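Local coordinates for protein hydrolase (Thermus thermophilus, PDB 1UFO) that is a member of the alpha/beta hydrolase fold enzymes and probably hydrolyses its substrate through a nucleophilic serine, at residues G46-F52 against G227-E232; G131-G137 against V173-H179. All coordinates share one frame; numbering follows the deposited sequence.

Overall arrangement
Both contacts build on the central, mostly parallel sheet of the alpha/beta hydrolase fold, and their centres lie about 14 Å apart. Contact 1 seats helix 221-236, the last of the chain, against the loop before strand 52-56; contact 2 pairs the neighbouring strands 132-135 and 175-180. In sequence the order is 46-52, 131-137, 173-179, 227-232, so the strand pair falls between the two partners of contact 1. The two contacts meet where the helix covers the sheet: Tyr47 OH and Gly227 O each lie 3.6 Å from a methyl of Leu133 (CD1 and CD2, respectively), and Phe230 packs on Leu176. Early and late parts of the chain thus close over one face of the sheet.

Contact 1. Residues G46-F52 against G227-E232; sequences GYAERGF and GLAFLE
Leu228 pushes its isobutyl group between Tyr47, Phe52 and Arg50, and its two methyls meet different partners. With CG anti to the backbone N (chi1 179°), CD1 sits over the face of the Tyr47 ring, offset toward the rim, a CH-pi contact 4.0 Å from the centroid, and also meets Phe52 CE1 at 3.6 Å. CD2 lies over the centre of the Arg50 guanidinium, 3.7 Å from CZ. This is the tight, buried part. Leu231 deepens it, its CB 3.9 Å from Phe52 CZ and its CD1 near Tyr47 CE1, while the aliphatic CG of Glu232 reaches the edge of the Phe52 ring. In the alpha/beta hydrolase fold a C-terminal helix packs on the central sheet; here helix 221-236 lies over strands 25-30, 107-112 and 132-135, and Tyr47, Phe52 and Leu231 fill the layer between. The hydroxyl of Tyr47 bonds to Ala224 O, earlier on the same helix. Toward the subunit interface the contact becomes polar: Arg50 is partly exposed, while Glu232 stays buried. Arg50, bent at chi2 and chi3, brings NH1 to Glu232 OE2 at 2.7 Å in a salt bridge. Its N-H...O angle of 127° makes the hydrogen bond weak; the two charged planes stand 53° apart. Lys24 takes the other carboxylate oxygen, OE1, and Arg50 of the second subunit packs on Arg50.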
loop_
_atom_site.group_PDB
_atom_site.type_symbol
_atom_site.label_atom_id
_atom_site.label_comp_id
_atom_site.label_asym_id
_atom_site.label_seq_id
_atom_site.Cartn_x
_atom_site.Cartn_y
_atom_site.Cartn_z
ATOM N N GLY A 46 13.857 -1.558 -9.798
ATOM C CA GLY A 46 14.108 -2.530 -8.766
ATOM C C GLY A 46 13.446 -3.906 -8.865
ATOM O O GLY A 46 13.782 -4.809 -8.110
ATOM N N TYR A 47 12.522 -4.053 -9.796
ATOM C CA TYR A 47 11.781 -5.287 -9.896
ATOM C C TYR A 47 12.681 -6.409 -10.451
ATOM O O TYR A 47 12.714 -7.467 -9.846
ATOM C CB TYR A 47 10.559 -5.109 -10.804
ATOM C CG TYR A 47 9.345 -4.451 -10.174
ATOM C CD1 TYR A 47 8.133 -5.080 -10.271
ATOM C CD2 TYR A 47 9.418 -3.209 -9.561
ATOM C CE1 TYR A 47 6.922 -4.496 -9.735
ATOM C CE2 TYR A 47 8.252 -2.581 -9.050
ATOM C CZ TYR A 47 7.025 -3.264 -9.160
ATOM O OH TYR A 47 5.884 -2.677 -8.675
ATOM N N ALA A 48 13.413 -6.100 -11.515
ATOM C CA ALA A 48 14.301 -7.133 -12.077
ATOM C C ALA A 48 15.400 -7.457 -11.092
ATOM O O ALA A 48 15.752 -8.657 -10.880
ATOM C CB ALA A 48 14.806 -6.674 -13.417
ATOM N N GLU A 49 15.900 -6.416 -10.414
ATOM C CA GLU A 49 16.965 -6.656 -9.415
ATOM C C GLU A 49 16.554 -7.540 -8.254
ATOM O O GLU A 49 17.391 -8.170 -7.561
ATOM C CB GLU A 49 17.468 -5.282 -8.916
ATOM C CG GLU A 49 18.070 -4.451 -9.965
ATOM C CD GLU A 49 17.102 -3.704 -10.879
ATOM O OE1 GLU A 49 15.874 -3.819 -10.739
ATOM O OE2 GLU A 49 17.585 -2.990 -11.766
ATOM N N ARG A 50 15.247 -7.650 -7.992
ATOM C CA ARG A 50 14.685 -8.447 -6.932
ATOM C C ARG A 50 14.365 -9.852 -7.466
ATOM O O ARG A 50 13.953 -10.742 -6.718
ATOM C CB ARG A 50 13.424 -7.723 -6.458
ATOM C CG ARG A 50 12.838 -8.047 -5.178
ATOM C CD ARG A 50 13.740 -7.523 -4.048
ATOM N NE ARG A 50 13.661 -6.097 -3.744
ATOM C CZ ARG A 50 12.829 -5.515 -2.861
ATOM N NH1 ARG A 50 11.921 -6.211 -2.163
ATOM N NH2 ARG A 50 12.997 -4.223 -2.571
ATOM N N GLY A 51 14.521 -10.064 -8.779
ATOM C CA GLY A 51 14.308 -11.412 -9.286
ATOM C C GLY A 51 13.106 -11.569 -10.221
ATOM O O GLY A 51 12.787 -12.693 -10.646
ATOM N N PHE A 52 12.423 -10.486 -10.568
ATOM C CA PHE A 52 11.289 -10.608 -11.519
ATOM C C PHE A 52 11.750 -10.448 -12.950
ATOM O O PHE A 52 12.445 -9.469 -13.298
ATOM C CB PHE A 52 10.218 -9.533 -11.186
ATOM C CG PHE A 52 9.510 -9.821 -9.901
ATOM C CD1 PHE A 52 10.083 -9.506 -8.672
ATOM C CD2 PHE A 52 8.257 -10.475 -9.926
ATOM C CE1 PHE A 52 9.409 -9.844 -7.483
ATOM C CE2 PHE A 52 7.605 -10.800 -8.766
ATOM C CZ PHE A 52 8.197 -10.476 -7.517
ATOM N N GLY A 227 4.010 -1.862 -4.977
ATOM C CA GLY A 227 3.537 -2.938 -5.823
ATOM C C GLY A 227 4.511 -4.129 -5.757
ATOM O O GLY A 227 4.039 -5.265 -5.814
ATOM N N LEU A 228 5.807 -3.869 -5.624
ATOM C CA LEU A 228 6.787 -4.939 -5.554
ATOM C C LEU A 228 6.591 -5.724 -4.235
ATOM O O LEU A 228 6.642 -6.951 -4.220
ATOM C CB LEU A 228 8.184 -4.319 -5.627
ATOM C CG LEU A 228 9.355 -5.307 -5.545
ATOM C CD1 LEU A 228 9.339 -6.297 -6.739
ATOM C CD2 LEU A 228 10.611 -4.424 -5.627
ATOM N N ALA A 229 6.238 -5.023 -3.169
ATOM C CA ALA A 229 5.976 -5.716 -1.879
ATOM C C ALA A 229 4.743 -6.625 -2.015
ATOM O O ALA A 229 4.766 -7.714 -1.517
ATOM C CB ALA A 229 5.727 -4.650 -0.741
ATOM N N PHE A 230 3.695 -6.159 -2.681
ATOM C CA PHE A 230 2.479 -6.935 -2.862
ATOM C C PHE A 230 2.778 -8.201 -3.644
ATOM O O PHE A 230 2.306 -9.259 -3.248
ATOM C CB PHE A 230 1.457 -6.050 -3.589
ATOM C CG PHE A 230 0.073 -6.669 -3.702
ATOM C CD1 PHE A 230 -0.872 -6.507 -2.651
ATOM C CD2 PHE A 230 -0.325 -7.339 -4.858
ATOM C CE1 PHE A 230 -2.153 -6.995 -2.781
ATOM C CE2 PHE A 230 -1.657 -7.833 -4.982
ATOM C CZ PHE A 230 -2.587 -7.660 -3.930
ATOM N N LEU A 231 3.547 -8.052 -4.736
ATOM C CA LEU A 231 3.939 -9.253 -5.546
ATOM C C LEU A 231 4.802 -10.209 -4.706
ATOM O O LEU A 231 4.540 -11.404 -4.751
ATOM C CB LEU A 231 4.762 -8.860 -6.753
ATOM C CG LEU A 231 3.995 -8.012 -7.791
ATOM C CD1 LEU A 231 4.885 -7.809 -9.034
ATOM C CD2 LEU A 231 2.638 -8.639 -8.116
ATOM N N GLU A 232 5.765 -9.712 -3.956
ATOM C CA GLU A 232 6.580 -10.668 -3.196
ATOM C C GLU A 232 5.754 -11.369 -2.132
ATOM O O GLU A 232 5.965 -12.575 -1.911
ATOM C CB GLU A 232 7.789 -10.053 -2.580
ATOM C CG GLU A 232 8.757 -9.556 -3.651
ATOM C CD GLU A 232 10.078 -9.156 -3.073
ATOM O OE1 GLU A 232 11.101 -9.680 -3.563
ATOM O OE2 GLU A 232 10.167 -8.307 -2.161
#

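Contact 2. Residues G131-G137 against V173-H179; sequences GVLAFIG and VPLLHLH
Ala134 sets its methyl over the centre of the His177 imidazole, CB 3.5 Å from the ring centroid and 12° off the normal, a CH-pi contact between neighbouring strands. They belong to a beta-alpha-beta unit of the alpha/beta hydrolase sheet, strand 132-135, helix 153-160 and strand 175-180, and run parallel with their axes 4.7 Å apart. Five backbone hydrogen bonds join the segments, from Val132 N to Pro174 O at one end to Ile136 N to Leu178 O at the other; Ala134 uses both its N and its O, to Leu176 O and Leu178 N. Val132, Ala134, Leu175 and His177 share one face of the sheet, where Val132 CG1 lies 3.7 Å from Leu175 CD1 and helix 114-124 covers the pair. The opposite face carries Leu133, Phe135, Leu176 and Leu178. Here Phe135 and Leu178 leave their strands side by side, both with CG anti to the carbonyl carbon (chi1 -58° in Leu178), and Leu178's unusual chi2 of 100° turns CD1 over the Phe135 ring, 4.0 Å from its centroid and offset toward the rim. Phe230 and Leu231 of helix 221-236 pack on Leu133, and Phe230 also on Leu176; Tyr47 meets Phe135. Beyond the paired strands Ile136 touches the probable nucleophile elbow and His179 borders the probable Ser-His-Asp triad, a position consistent with the edge of an active site. The NE2 atoms of His177 and His179 bond elsewhere, to His120 NE2 and Val186 O. Their ND1 atoms share one water, in plane with both rings, which accepts from Gly137 N at 3.0 Å and lies 2.9 Å from Leu178 O, to which it can donate.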
loop_
_atom_site.group_PDB
_atom_site.type_symbol
_atom_site.label_atom_id
_atom_site.label_comp_id
_atom_site.label_asym_id
_atom_site.label_seq_id
_atom_site.Cartn_x
_atom_site.Cartn_y
_atom_site.Cartn_z
ATOM N N GLY A 131 -1.105 -12.845 -9.318
ATOM C CA GLY A 131 -1.465 -11.580 -8.669
ATOM C C GLY A 131 -1.409 -10.522 -9.739
ATOM O O GLY A 131 -0.802 -10.722 -10.804
ATOM N N VAL A 132 -2.082 -9.400 -9.486
ATOM C CA VAL A 132 -2.139 -8.331 -10.500
ATOM C C VAL A 132 -1.946 -6.982 -9.836
ATOM O O VAL A 132 -2.527 -6.758 -8.746
ATOM C CB VAL A 132 -3.582 -8.307 -11.113
ATOM C CG1 VAL A 132 -3.729 -7.105 -12.081
ATOM C CG2 VAL A 132 -3.826 -9.622 -11.940
ATOM N N LEU A 133 -1.115 -6.121 -10.471
ATOM C CA LEU A 133 -0.966 -4.723 -10.017
ATOM C C LEU A 133 -1.684 -3.869 -11.063
ATOM O O LEU A 133 -1.411 -3.937 -12.252
ATOM C CB LEU A 133 0.519 -4.277 -9.987
ATOM C CG LEU A 133 1.412 -5.192 -9.132
ATOM C CD1 LEU A 133 2.845 -4.609 -9.210
ATOM C CD2 LEU A 133 0.986 -5.138 -7.645
ATOM N N ALA A 134 -2.648 -3.049 -10.611
ATOM C CA ALA A 134 -3.380 -2.163 -11.503
ATOM C C ALA A 134 -3.002 -0.746 -11.066
ATOM O O ALA A 134 -3.485 -0.210 -10.058
ATOM C CB ALA A 134 -4.929 -2.415 -11.321
ATOM N N PHE A 135 -2.095 -0.143 -11.867
ATOM C CA PHE A 135 -1.625 1.178 -11.556
ATOM C C PHE A 135 -2.451 2.232 -12.302
ATOM O O PHE A 135 -2.773 2.044 -13.457
ATOM C CB PHE A 135 -0.205 1.363 -12.059
ATOM C CG PHE A 135 0.819 0.564 -11.341
ATOM C CD1 PHE A 135 1.246 -0.685 -11.844
ATOM C CD2 PHE A 135 1.463 1.080 -10.182
ATOM C CE1 PHE A 135 2.275 -1.387 -11.227
ATOM C CE2 PHE A 135 2.484 0.388 -9.567
ATOM C CZ PHE A 135 2.917 -0.868 -10.080
ATOM N N ILE A 136 -2.797 3.297 -11.581
ATOM C CA ILE A 136 -3.493 4.475 -12.140
ATOM C C ILE A 136 -4.612 4.155 -13.137
ATOM O O ILE A 136 -4.733 4.748 -14.201
ATOM C CB ILE A 136 -2.428 5.500 -12.742
ATOM C CG1 ILE A 136 -1.741 4.947 -14.019
ATOM C CG2 ILE A 136 -1.397 5.835 -11.602
ATOM C CD1 ILE A 136 -0.701 6.073 -14.549
ATOM N N GLY A 137 -5.467 3.238 -12.717
ATOM C CA GLY A 137 -6.506 2.762 -13.604
ATOM C C GLY A 137 -7.793 2.346 -12.949
ATOM O O GLY A 137 -8.044 2.646 -11.780
ATOM N N VAL A 173 -8.297 -13.738 -7.557
ATOM C CA VAL A 173 -6.877 -13.475 -7.841
ATOM C C VAL A 173 -6.432 -12.184 -7.085
ATOM O O VAL A 173 -7.082 -11.138 -7.177
ATOM C CB VAL A 173 -6.675 -13.210 -9.336
ATOM C CG1 VAL A 173 -5.272 -12.620 -9.600
ATOM C CG2 VAL A 173 -6.911 -14.558 -10.101
ATOM N N PRO A 174 -5.308 -12.236 -6.357
ATOM C CA PRO A 174 -4.840 -11.045 -5.638
ATOM C C PRO A 174 -4.738 -9.840 -6.573
ATOM O O PRO A 174 -4.171 -9.920 -7.649
ATOM C CB PRO A 174 -3.456 -11.405 -5.114
ATOM C CG PRO A 174 -3.618 -13.026 -4.852
ATOM C CD PRO A 174 -4.453 -13.436 -6.109
ATOM N N LEU A 175 -5.297 -8.735 -6.125
ATOM C CA LEU A 175 -5.364 -7.557 -6.965
ATOM C C LEU A 175 -5.142 -6.315 -6.146
ATOM O O LEU A 175 -5.844 -6.061 -5.173
ATOM C CB LEU A 175 -6.769 -7.471 -7.647
ATOM C CG LEU A 175 -7.157 -6.159 -8.372
ATOM C CD1 LEU A 175 -6.190 -5.998 -9.487
ATOM C CD2 LEU A 175 -8.533 -6.252 -8.910
ATOM N N LEU A 176 -4.147 -5.533 -6.565
ATOM C CA LEU A 176 -3.858 -4.268 -5.850
ATOM C C LEU A 176 -4.015 -3.103 -6.797
ATOM O O LEU A 176 -3.394 -3.120 -7.855
ATOM C CB LEU A 176 -2.391 -4.241 -5.298
ATOM C CG LEU A 176 -1.908 -2.898 -4.834
ATOM C CD1 LEU A 176 -2.824 -2.513 -3.618
ATOM C CD2 LEU A 176 -0.449 -3.016 -4.395
ATOM N N HIS A 177 -4.868 -2.138 -6.452
ATOM C CA HIS A 177 -5.011 -0.926 -7.275
ATOM C C HIS A 177 -4.127 0.132 -6.594
ATOM O O HIS A 177 -4.187 0.328 -5.377
ATOM C CB HIS A 177 -6.464 -0.432 -7.336
ATOM C CG HIS A 177 -7.170 -0.777 -8.591
ATOM N ND1 HIS A 177 -7.093 0.021 -9.725
ATOM C CD2 HIS A 177 -7.927 -1.862 -8.954
ATOM C CE1 HIS A 177 -7.782 -0.558 -10.712
ATOM N NE2 HIS A 177 -8.280 -1.703 -10.261
ATOM N N LEU A 178 -3.257 0.786 -7.383
ATOM C CA LEU A 178 -2.368 1.818 -6.839
ATOM C C LEU A 178 -2.786 3.100 -7.568
ATOM O O LEU A 178 -2.908 3.111 -8.809
ATOM C CB LEU A 178 -0.875 1.509 -7.157
ATOM C CG LEU A 178 -0.503 0.137 -6.573
ATOM C CD1 LEU A 178 -0.523 -0.986 -7.661
ATOM C CD2 LEU A 178 0.954 0.259 -5.995
ATOM N N HIS A 179 -3.035 4.184 -6.821
ATOM C CA HIS A 179 -3.566 5.396 -7.459
ATOM C C HIS A 179 -3.083 6.659 -6.772
ATOM O O HIS A 179 -2.611 6.624 -5.646
ATOM C CB HIS A 179 -5.093 5.382 -7.266
ATOM C CG HIS A 179 -5.884 5.821 -8.454
ATOM N ND1 HIS A 179 -6.217 4.937 -9.474
ATOM C CD2 HIS A 179 -6.413 7.028 -8.812
ATOM C CE1 HIS A 179 -6.898 5.575 -10.414
ATOM N NE2 HIS A 179 -7.038 6.854 -10.036
HETATM O O HOH W 1 -5.512 2.316 -9.842
#